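Local coordinates for protein putative adhesin (Komagataella phaffii, PDB 5FX8) that may act in cell-cell adhesion as a GPI-linked surface protein, of which this chain is the N-terminal part with two cohesin-like domains, at residues C[1-9]-C[131-142]; C[49-57]-C[110-118]. All coordinates share one frame; numbering follows the deposited sequence.

Overall arrangement
From the N terminus, residues 1-9 lead into strand 4-11 of a large mixed sheet. The chain then builds strands 25-31 and 45-49 before contact 2 opens at 49-57; that inner loop closes when 110-118, the end of strand 101-114 and the start of helix 116-120, returns beside it. Soon afterwards 131-142 folds back over 1-9 and closes the wider loop of contact 1, inside which contact 2 is nested. Their centres lie about 16 Å apart. Contact 2 pairs strands edge to edge, whereas contact 1 joins two sheets mainly through side chains, and Phe131 of contact 1 packs on Pro51 and Leu54 of contact 2.

Contact 1 (C[1-9]-C[131-142])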
loop_
_atom_site.group_PDB
_atom_site.type_symbol
_atom_site.label_atom_id
_atom_site.label_comp_id
_atom_site.label_asym_id
_atom_site.label_seq_id
_atom_site.Cartn_x
_atom_site.Cartn_y
_atom_site.Cartn_z
ATOM N N ALA C 1 -80.606 12.818 -24.084
ATOM C CA ALA C 1 -79.738 12.437 -22.981
ATOM C C ALA C 1 -80.188 13.160 -21.739
ATOM O O ALA C 1 -79.865 12.735 -20.638
ATOM C CB ALA C 1 -78.265 12.756 -23.287
ATOM N N PHE C 2 -80.917 14.258 -21.920
ATOM C CA PHE C 2 -81.477 15.008 -20.800
ATOM C C PHE C 2 -82.188 14.060 -19.843
ATOM O O PHE C 2 -82.916 13.171 -20.268
ATOM C CB PHE C 2 -82.436 16.082 -21.300
ATOM C CG PHE C 2 -83.066 16.891 -20.218
ATOM C CD1 PHE C 2 -84.204 16.451 -19.565
ATOM C CD2 PHE C 2 -82.537 18.102 -19.862
ATOM C CE1 PHE C 2 -84.766 17.194 -18.570
ATOM C CE2 PHE C 2 -83.109 18.857 -18.878
ATOM C CZ PHE C 2 -84.222 18.405 -18.235
ATOM N N PRO C 3 -81.988 14.252 -18.543
ATOM C CA PRO C 3 -81.229 15.325 -17.910
ATOM C C PRO C 3 -79.724 15.059 -17.702
ATOM O O PRO C 3 -79.117 15.664 -16.827
ATOM C CB PRO C 3 -81.932 15.458 -16.572
ATOM C CG PRO C 3 -82.347 14.066 -16.265
ATOM C CD PRO C 3 -82.731 13.453 -17.558
ATOM N N ILE C 4 -79.106 14.186 -18.489
ATOM C CA ILE C 4 -77.657 14.058 -18.396
ATOM C C ILE C 4 -77.025 15.265 -19.066
ATOM O O ILE C 4 -77.262 15.513 -20.251
ATOM C CB ILE C 4 -77.176 12.762 -19.047
ATOM C CG1 ILE C 4 -77.635 11.562 -18.238
ATOM C CG2 ILE C 4 -75.672 12.790 -19.206
ATOM C CD1 ILE C 4 -77.184 10.287 -18.811
ATOM N N SER C 5 -76.221 16.020 -18.315
ATOM C CA SER C 5 -75.541 17.195 -18.857
ATOM C C SER C 5 -74.091 16.944 -19.231
ATOM O O SER C 5 -73.514 17.732 -19.989
ATOM C CB SER C 5 -75.584 18.358 -17.858
ATOM O OG SER C 5 -75.102 17.980 -16.584
ATOM N N ASP C 6 -73.492 15.881 -18.706
ATOM C CA ASP C 6 -72.079 15.628 -18.896
ATOM C C ASP C 6 -71.757 14.229 -18.410
ATOM O O ASP C 6 -72.454 13.692 -17.545
ATOM C CB ASP C 6 -71.230 16.642 -18.146
ATOM C CG ASP C 6 -69.889 16.761 -18.736
ATOM O OD1 ASP C 6 -69.712 16.181 -19.830
ATOM O OD2 ASP C 6 -69.040 17.440 -18.138
ATOM N N ILE C 7 -70.707 13.649 -18.992
ATOM C CA ILE C 7 -70.128 12.381 -18.565
ATOM C C ILE C 7 -68.608 12.563 -18.524
ATOM O O ILE C 7 -67.978 12.817 -19.557
ATOM C CB ILE C 7 -70.520 11.214 -19.492
ATOM C CG1 ILE C 7 -72.035 11.041 -19.552
ATOM C CG2 ILE C 7 -69.940 9.921 -19.002
ATOM C CD1 ILE C 7 -72.500 9.981 -20.538
ATOM N N THR C 8 -68.020 12.461 -17.333
ATOM C CA THR C 8 -66.603 12.725 -17.156
ATOM C C THR C 8 -65.879 11.463 -16.718
ATOM O O THR C 8 -66.471 10.559 -16.131
ATOM C CB THR C 8 -66.368 13.838 -16.138
ATOM O OG1 THR C 8 -66.826 13.430 -14.846
ATOM C CG2 THR C 8 -67.116 15.068 -16.563
ATOM N N VAL C 9 -64.594 11.398 -17.039
ATOM C CA VAL C 9 -63.743 10.287 -16.655
ATOM C C VAL C 9 -62.432 10.850 -16.144
ATOM O O VAL C 9 -61.771 11.626 -16.840
ATOM C CB VAL C 9 -63.480 9.331 -17.816
ATOM C CG1 VAL C 9 -62.629 8.216 -17.318
ATOM C CG2 VAL C 9 -64.769 8.807 -18.359
ATOM N N PHE C 131 -69.145 7.568 -24.863
ATOM C CA PHE C 131 -70.428 7.173 -24.286
ATOM C C PHE C 131 -71.555 7.647 -25.208
ATOM O O PHE C 131 -71.654 8.839 -25.519
ATOM C CB PHE C 131 -70.595 7.750 -22.878
ATOM C CG PHE C 131 -69.511 7.337 -21.927
ATOM C CD1 PHE C 131 -68.357 8.087 -21.809
ATOM C CD2 PHE C 131 -69.635 6.194 -21.166
ATOM C CE1 PHE C 131 -67.362 7.715 -20.968
ATOM C CE2 PHE C 131 -68.638 5.820 -20.317
ATOM C CZ PHE C 131 -67.495 6.581 -20.224
ATOM N N GLU C 132 -72.390 6.716 -25.655
ATOM C CA GLU C 132 -73.497 7.026 -26.548
ATOM C C GLU C 132 -74.808 7.061 -25.775
ATOM O O GLU C 132 -75.149 6.109 -25.066
ATOM C CB GLU C 132 -73.569 6.020 -27.692
ATOM C CG GLU C 132 -72.411 6.167 -28.661
ATOM C CD GLU C 132 -72.754 5.759 -30.076
ATOM O OE1 GLU C 132 -73.935 5.445 -30.340
ATOM O OE2 GLU C 132 -71.837 5.746 -30.927
ATOM N N THR C 133 -75.518 8.180 -25.879
ATOM C CA THR C 133 -76.909 8.218 -25.466
ATOM C C THR C 133 -77.788 8.186 -26.705
ATOM O O THR C 133 -77.405 7.613 -27.731
ATOM C CB THR C 133 -77.213 9.456 -24.638
ATOM O OG1 THR C 133 -77.117 10.612 -25.468
ATOM C CG2 THR C 133 -76.231 9.571 -23.499
ATOM N N SER C 134 -78.963 8.799 -26.625
ATOM C CA SER C 134 -79.879 8.760 -27.757
ATOM C C SER C 134 -79.726 9.984 -28.631
ATOM O O SER C 134 -79.827 9.893 -29.855
ATOM C CB SER C 134 -81.325 8.623 -27.273
ATOM O OG SER C 134 -81.631 9.566 -26.264
ATOM N N ASP C 135 -79.438 11.129 -28.036
ATOM C CA ASP C 135 -79.335 12.349 -28.808
ATOM C C ASP C 135 -77.935 12.936 -28.815
ATOM O O ASP C 135 -77.746 14.025 -29.361
ATOM C CB ASP C 135 -80.325 13.386 -28.276
ATOM C CG ASP C 135 -79.914 13.936 -26.945
ATOM O OD1 ASP C 135 -79.268 13.192 -26.193
ATOM O OD2 ASP C 135 -80.217 15.110 -26.644
ATOM N N GLN C 136 -76.952 12.261 -28.236
ATOM C CA GLN C 136 -75.657 12.896 -28.077
ATOM C C GLN C 136 -74.630 11.840 -27.736
ATOM O O GLN C 136 -74.963 10.790 -27.186
ATOM C CB GLN C 136 -75.682 13.964 -26.988
ATOM C CG GLN C 136 -74.486 14.860 -27.008
ATOM C CD GLN C 136 -74.560 15.910 -25.941
ATOM O OE1 GLN C 136 -75.637 16.212 -25.436
ATOM N NE2 GLN C 136 -73.412 16.467 -25.575
ATOM N N THR C 137 -73.386 12.122 -28.104
ATOM C CA THR C 137 -72.242 11.309 -27.726
ATOM C C THR C 137 -71.330 12.142 -26.841
ATOM O O THR C 137 -71.038 13.297 -27.160
ATOM C CB THR C 137 -71.475 10.796 -28.941
ATOM O OG1 THR C 137 -72.198 9.734 -29.567
ATOM C CG2 THR C 137 -70.195 10.237 -28.492
ATOM N N TYR C 138 -70.920 11.570 -25.717
ATOM C CA TYR C 138 -69.993 12.215 -24.803
ATOM C C TYR C 138 -68.631 11.549 -24.929
ATOM O O TYR C 138 -68.527 10.323 -24.860
ATOM C CB TYR C 138 -70.489 12.119 -23.369
ATOM C CG TYR C 138 -71.739 12.867 -23.075
ATOM C CD1 TYR C 138 -72.978 12.281 -23.257
ATOM C CD2 TYR C 138 -71.690 14.154 -22.580
ATOM C CE1 TYR C 138 -74.128 12.962 -22.965
ATOM C CE2 TYR C 138 -72.824 14.839 -22.285
ATOM C CZ TYR C 138 -74.039 14.245 -22.475
ATOM O OH TYR C 138 -75.179 14.944 -22.179
ATOM N N SER C 139 -67.587 12.355 -25.093
ATOM C CA SER C 139 -66.240 11.845 -25.348
ATOM C C SER C 139 -65.203 12.492 -24.447
ATOM O O SER C 139 -64.317 13.207 -24.926
ATOM C CB SER C 139 -65.858 12.057 -26.806
ATOM O OG SER C 139 -66.662 11.243 -27.608
ATOM N N PRO C 140 -65.253 12.226 -23.143
ATOM C CA PRO C 140 -64.173 12.679 -22.264
ATOM C C PRO C 140 -62.852 12.035 -22.638
ATOM O O PRO C 140 -62.789 10.959 -23.233
ATOM C CB PRO C 140 -64.628 12.223 -20.881
ATOM C CG PRO C 140 -65.492 11.057 -21.161
ATOM C CD PRO C 140 -66.228 11.398 -22.416
ATOM N N SER C 141 -61.778 12.705 -22.243
ATOM C CA SER C 141 -60.443 12.301 -22.642
ATOM C C SER C 141 -59.540 12.130 -21.432
ATOM O O SER C 141 -59.636 12.881 -20.463
ATOM C CB SER C 141 -59.851 13.317 -23.597
ATOM O OG SER C 141 -59.119 12.649 -24.595
ATOM N N VAL C 142 -58.651 11.145 -21.512
ATOM C CA VAL C 142 -57.681 10.850 -20.464
ATOM C C VAL C 142 -56.328 10.521 -21.096
ATOM O O VAL C 142 -56.258 9.825 -22.112
ATOM C CB VAL C 142 -58.197 9.694 -19.583
ATOM C CG1 VAL C 142 -57.057 8.919 -18.978
ATOM C CG2 VAL C 142 -59.084 10.250 -18.500
#
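Tyr138 and Ile7 form the middle of this contact, a worked example of how two beta-sheets are joined by side chains without a strand-to-strand ladder. The tyrosine can be followed outward. Its CB lies 4.0 Å from CB of Ile7. With CG anti to the carbonyl carbon (chi1 -66°), the ring runs alongside the first segment, and its CD1 meets CD1 of Ile7 at 3.6 Å. Ile7 CG1 stands over one face in a CH-pi contact, 4.2 Å from the ring centroid, while NE2 of Gln136 sits over the opposite face toward the rim. Farther out, CE2 reaches CA of Asp6 (3.6 Å), CZ approaches CG2 of Ile4, and OH ends in a weak hydrogen bond to Ile4 O (2.9 Å).

Ile7 serves two rings at once: its other branch, CG2, lies over a face of Phe131 in a second CH-pi contact, 3.9 Å from the centroid and 18° off the normal. Val9 extends this apolar row, since its CG2 touches both CE1 of Phe131 and CG of Pro140. At the far end the contact turns polar. The amino terminus of Ala1 forms a salt bridge with Asp135 OD1, approaching from above the carboxylate plane, though its exact length is uncertain; Ala1 CB rests against Thr133 OG1.

Strand 4-11, paired with 25-31 in the large sheet, thus packs on the hairpin of strands 126-132 and 137-144, which belongs to a small separate sheet. Val48 of strand 45-49 and Phe29 of strand 25-31 border Ile7, and Phe129 continues the core beside Val9.

Contact 2 (C[49-57]-C[110-118]); sequences SIPNELEFV and FTLKLSEQF
Phe56 directs the edge of its ring toward the face of Phe110, an edge-to-face pair with planes at 73° and centroids 5.4 Å apart. The Phe56 ring is also covered from above: CD2 of Leu112 sits almost over its centre in a CH-pi contact, 3.6 Å from the centroid and 9° off the normal. One ring therefore offers its edge to one neighbour and a face to another. Leu112 splits its branches between two partners. Its chi1 of -51° sets CG beside the backbone N, and from there the methyls part: CD2 takes the ring, while CD1 goes to CB of Leu54 (3.6 Å), the two leucines meeting at about a right angle. Leu54 in turn crosses Leu114 at an oblique angle, with their CD2 atoms in contact.

A short antiparallel ladder runs beside these side chains. Leu54 and Leu114 form a non-hydrogen-bonded pair, and Glu55 and Lys113 the adjoining hydrogen-bonded one, in which Glu55 N lies nearly in line with the C=O of Lys113, 3.0 Å from Lys113 O, although the N-H is bent off that line. Beyond the ladder, Glu53 O accepts from Ser115 N at 2.7 Å, and Ser115 OG caps helix 116-120 by accepting from Phe118 N (3.2 Å). On the Glu55 and Lys113 side, Val57 CG2 leans on Lys113 CG (3.5 Å).

Within the first cohesin-like domain, the contact thus lays short strand 54-55 on strand 101-114 of the large mixed sheet. Val27 of the adjacent strand 25-31 backs Leu54 and Leu112, and Phe129 of strand 126-132 touches Leu54. Glu53 OE2 is hydrogen-bonded to His127, while Lys113 makes a cation-pi contact with Trp24.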
loop_
_atom_site.group_PDB
_atom_site.type_symbol
_atom_site.label_atom_id
_atom_site.label_comp_id
_atom_site.label_asym_id
_atom_site.label_seq_id
_atom_site.Cartn_x
_atom_site.Cartn_y
_atom_site.Cartn_z
ATOM N N SER C 49 -74.372 3.872 -23.198
ATOM C CA SER C 49 -73.465 2.782 -23.494
ATOM C C SER C 49 -72.106 3.102 -22.899
ATOM O O SER C 49 -71.681 4.255 -22.878
ATOM C CB SER C 49 -73.356 2.563 -24.991
ATOM O OG SER C 49 -72.758 3.687 -25.590
ATOM N N ILE C 50 -71.465 2.087 -22.351
ATOM C CA ILE C 50 -70.121 2.199 -21.800
ATOM C C ILE C 50 -69.166 1.595 -22.822
ATOM O O ILE C 50 -69.425 0.490 -23.305
ATOM C CB ILE C 50 -70.008 1.478 -20.440
ATOM C CG1 ILE C 50 -70.445 2.375 -19.278
ATOM C CG2 ILE C 50 -68.587 1.014 -20.179
ATOM C CD1 ILE C 50 -71.887 2.694 -19.258
ATOM N N PRO C 51 -68.095 2.286 -23.201
ATOM C CA PRO C 51 -67.163 1.724 -24.184
ATOM C C PRO C 51 -66.518 0.446 -23.685
ATOM O O PRO C 51 -66.231 0.297 -22.505
ATOM C CB PRO C 51 -66.127 2.836 -24.359
ATOM C CG PRO C 51 -66.260 3.678 -23.169
ATOM C CD PRO C 51 -67.689 3.628 -22.769
ATOM N N ASN C 52 -66.268 -0.480 -24.609
ATOM C CA ASN C 52 -65.785 -1.805 -24.225
ATOM C C ASN C 52 -64.476 -1.770 -23.447
ATOM O O ASN C 52 -64.151 -2.749 -22.778
ATOM C CB ASN C 52 -65.617 -2.671 -25.463
ATOM C CG ASN C 52 -66.887 -2.768 -26.252
ATOM O OD1 ASN C 52 -67.968 -2.777 -25.672
ATOM N ND2 ASN C 52 -66.779 -2.814 -27.576
ATOM N N GLU C 53 -63.714 -0.680 -23.518
ATOM C CA GLU C 53 -62.436 -0.664 -22.832
ATOM C C GLU C 53 -62.608 -0.516 -21.328
ATOM O O GLU C 53 -61.684 -0.856 -20.582
ATOM C CB GLU C 53 -61.538 0.447 -23.393
ATOM C CG GLU C 53 -62.185 1.802 -23.497
ATOM C CD GLU C 53 -62.800 2.048 -24.837
ATOM O OE1 GLU C 53 -63.341 1.103 -25.436
ATOM O OE2 GLU C 53 -62.720 3.195 -25.302
ATOM N N LEU C 54 -63.773 -0.037 -20.875
ATOM C CA LEU C 54 -64.114 0.058 -19.460
ATOM C C LEU C 54 -64.874 -1.177 -18.999
ATOM O O LEU C 54 -65.622 -1.787 -19.754
ATOM C CB LEU C 54 -64.941 1.306 -19.190
ATOM C CG LEU C 54 -64.247 2.607 -19.566
ATOM C CD1 LEU C 54 -65.118 3.756 -19.270
ATOM C CD2 LEU C 54 -62.970 2.745 -18.817
ATOM N N GLU C 55 -64.648 -1.561 -17.753
ATOM C CA GLU C 55 -65.261 -2.755 -17.200
ATOM C C GLU C 55 -65.610 -2.523 -15.743
ATOM O O GLU C 55 -64.929 -1.783 -15.038
ATOM C CB GLU C 55 -64.339 -3.964 -17.332
ATOM C CG GLU C 55 -64.174 -4.427 -18.764
ATOM C CD GLU C 55 -63.487 -5.761 -18.880
ATOM O OE1 GLU C 55 -62.690 -6.097 -17.981
ATOM O OE2 GLU C 55 -63.755 -6.475 -19.870
ATOM N N PHE C 56 -66.705 -3.131 -15.313
ATOM C CA PHE C 56 -67.028 -3.203 -13.898
ATOM C C PHE C 56 -66.215 -4.316 -13.290
ATOM O O PHE C 56 -65.939 -5.305 -13.963
ATOM C CB PHE C 56 -68.505 -3.490 -13.685
ATOM C CG PHE C 56 -69.371 -2.304 -13.832
ATOM C CD1 PHE C 56 -69.631 -1.499 -12.759
ATOM C CD2 PHE C 56 -69.923 -1.995 -15.037
ATOM C CE1 PHE C 56 -70.421 -0.419 -12.875
ATOM C CE2 PHE C 56 -70.705 -0.906 -15.163
ATOM C CZ PHE C 56 -70.958 -0.113 -14.067
ATOM N N VAL C 57 -65.806 -4.149 -12.033
ATOM C CA VAL C 57 -65.001 -5.153 -11.342
ATOM C C VAL C 57 -65.811 -5.724 -10.191
ATOM O O VAL C 57 -66.245 -4.994 -9.296
ATOM C CB VAL C 57 -63.671 -4.583 -10.840
ATOM C CG1 VAL C 57 -62.857 -5.681 -10.143
ATOM C CG2 VAL C 57 -62.906 -3.974 -11.975
ATOM N N PHE C 110 -69.390 5.548 -11.058
ATOM C CA PHE C 110 -68.871 4.229 -10.780
ATOM C C PHE C 110 -67.375 4.226 -11.056
ATOM O O PHE C 110 -66.881 5.024 -11.854
ATOM C CB PHE C 110 -69.534 3.174 -11.637
ATOM C CG PHE C 110 -70.996 3.051 -11.430
ATOM C CD1 PHE C 110 -71.501 2.249 -10.421
ATOM C CD2 PHE C 110 -71.882 3.701 -12.270
ATOM C CE1 PHE C 110 -72.873 2.101 -10.251
ATOM C CE2 PHE C 110 -73.249 3.564 -12.103
ATOM C CZ PHE C 110 -73.744 2.768 -11.092
ATOM N N THR C 111 -66.653 3.328 -10.382
ATOM C CA THR C 111 -65.226 3.158 -10.606
ATOM C C THR C 111 -65.024 1.933 -11.488
ATOM O O THR C 111 -65.412 0.821 -11.130
ATOM C CB THR C 111 -64.437 3.033 -9.297
ATOM O OG1 THR C 111 -64.824 1.851 -8.596
ATOM C CG2 THR C 111 -64.660 4.219 -8.410
ATOM N N LEU C 112 -64.404 2.143 -12.635
ATOM C CA LEU C 112 -64.157 1.083 -13.593
ATOM C C LEU C 112 -62.656 0.910 -13.780
ATOM O O LEU C 112 -61.864 1.803 -13.483
ATOM C CB LEU C 112 -64.824 1.395 -14.939
ATOM C CG LEU C 112 -66.297 1.768 -14.846
ATOM C CD1 LEU C 112 -66.873 2.069 -16.198
ATOM C CD2 LEU C 112 -67.034 0.628 -14.255
ATOM N N LYS C 113 -62.275 -0.259 -14.266
ATOM C CA LYS C 113 -60.916 -0.553 -14.684
ATOM C C LYS C 113 -60.870 -0.697 -16.199
ATOM O O LYS C 113 -61.874 -1.002 -16.846
ATOM C CB LYS C 113 -60.410 -1.841 -14.040
ATOM C CG LYS C 113 -60.204 -1.783 -12.551
ATOM C CD LYS C 113 -59.156 -0.754 -12.153
ATOM C CE LYS C 113 -58.444 -1.148 -10.863
ATOM N NZ LYS C 113 -57.658 -2.423 -11.026
ATOM N N LEU C 114 -59.692 -0.494 -16.770
ATOM C CA LEU C 114 -59.515 -0.769 -18.184
ATOM C C LEU C 114 -59.426 -2.270 -18.406
ATOM O O LEU C 114 -58.837 -2.988 -17.605
ATOM C CB LEU C 114 -58.263 -0.077 -18.708
ATOM C CG LEU C 114 -58.379 1.434 -18.914
ATOM C CD1 LEU C 114 -57.015 2.024 -19.086
ATOM C CD2 LEU C 114 -59.227 1.734 -20.127
ATOM N N SER C 115 -60.018 -2.748 -19.494
ATOM C CA SER C 115 -59.969 -4.175 -19.796
ATOM C C SER C 115 -58.555 -4.643 -20.135
ATOM O O SER C 115 -57.717 -3.883 -20.619
ATOM C CB SER C 115 -60.890 -4.504 -20.965
ATOM O OG SER C 115 -60.457 -3.862 -22.147
ATOM N N GLU C 116 -58.301 -5.930 -19.900
ATOM C CA GLU C 116 -57.035 -6.508 -20.321
ATOM C C GLU C 116 -56.845 -6.341 -21.815
ATOM O O GLU C 116 -55.792 -5.887 -22.269
ATOM C CB GLU C 116 -56.974 -7.983 -19.950
ATOM C CG GLU C 116 -56.460 -8.286 -18.561
ATOM C CD GLU C 116 -56.070 -9.743 -18.425
ATOM O OE1 GLU C 116 -56.971 -10.609 -18.390
ATOM O OE2 GLU C 116 -54.858 -10.031 -18.389
ATOM N N GLN C 117 -57.876 -6.689 -22.592
ATOM C CA GLN C 117 -57.780 -6.633 -24.046
ATOM C C GLN C 117 -57.285 -5.273 -24.508
ATOM O O GLN C 117 -56.481 -5.175 -25.444
ATOM C CB GLN C 117 -59.139 -6.959 -24.668
ATOM C CG GLN C 117 -59.174 -6.955 -26.197
ATOM C CD GLN C 117 -59.642 -8.284 -26.781
ATOM O OE1 GLN C 117 -60.692 -8.806 -26.403
ATOM N NE2 GLN C 117 -58.855 -8.840 -27.700
ATOM N N PHE C 118 -57.718 -4.215 -23.835
ATOM C CA PHE C 118 -57.286 -2.891 -24.241
ATOM C C PHE C 118 -55.865 -2.606 -23.790
ATOM O O PHE C 118 -55.087 -2.009 -24.542
ATOM C CB PHE C 118 -58.235 -1.827 -23.696
ATOM C CG PHE C 118 -57.703 -0.437 -23.830
ATOM C CD1 PHE C 118 -57.717 0.207 -25.051
ATOM C CD2 PHE C 118 -57.162 0.219 -22.740
ATOM C CE1 PHE C 118 -57.207 1.482 -25.178
ATOM C CE2 PHE C 118 -56.657 1.489 -22.869
ATOM C CZ PHE C 118 -56.679 2.122 -24.090
HETATM O O HOH W 1 -61.928 -4.035 -24.714
#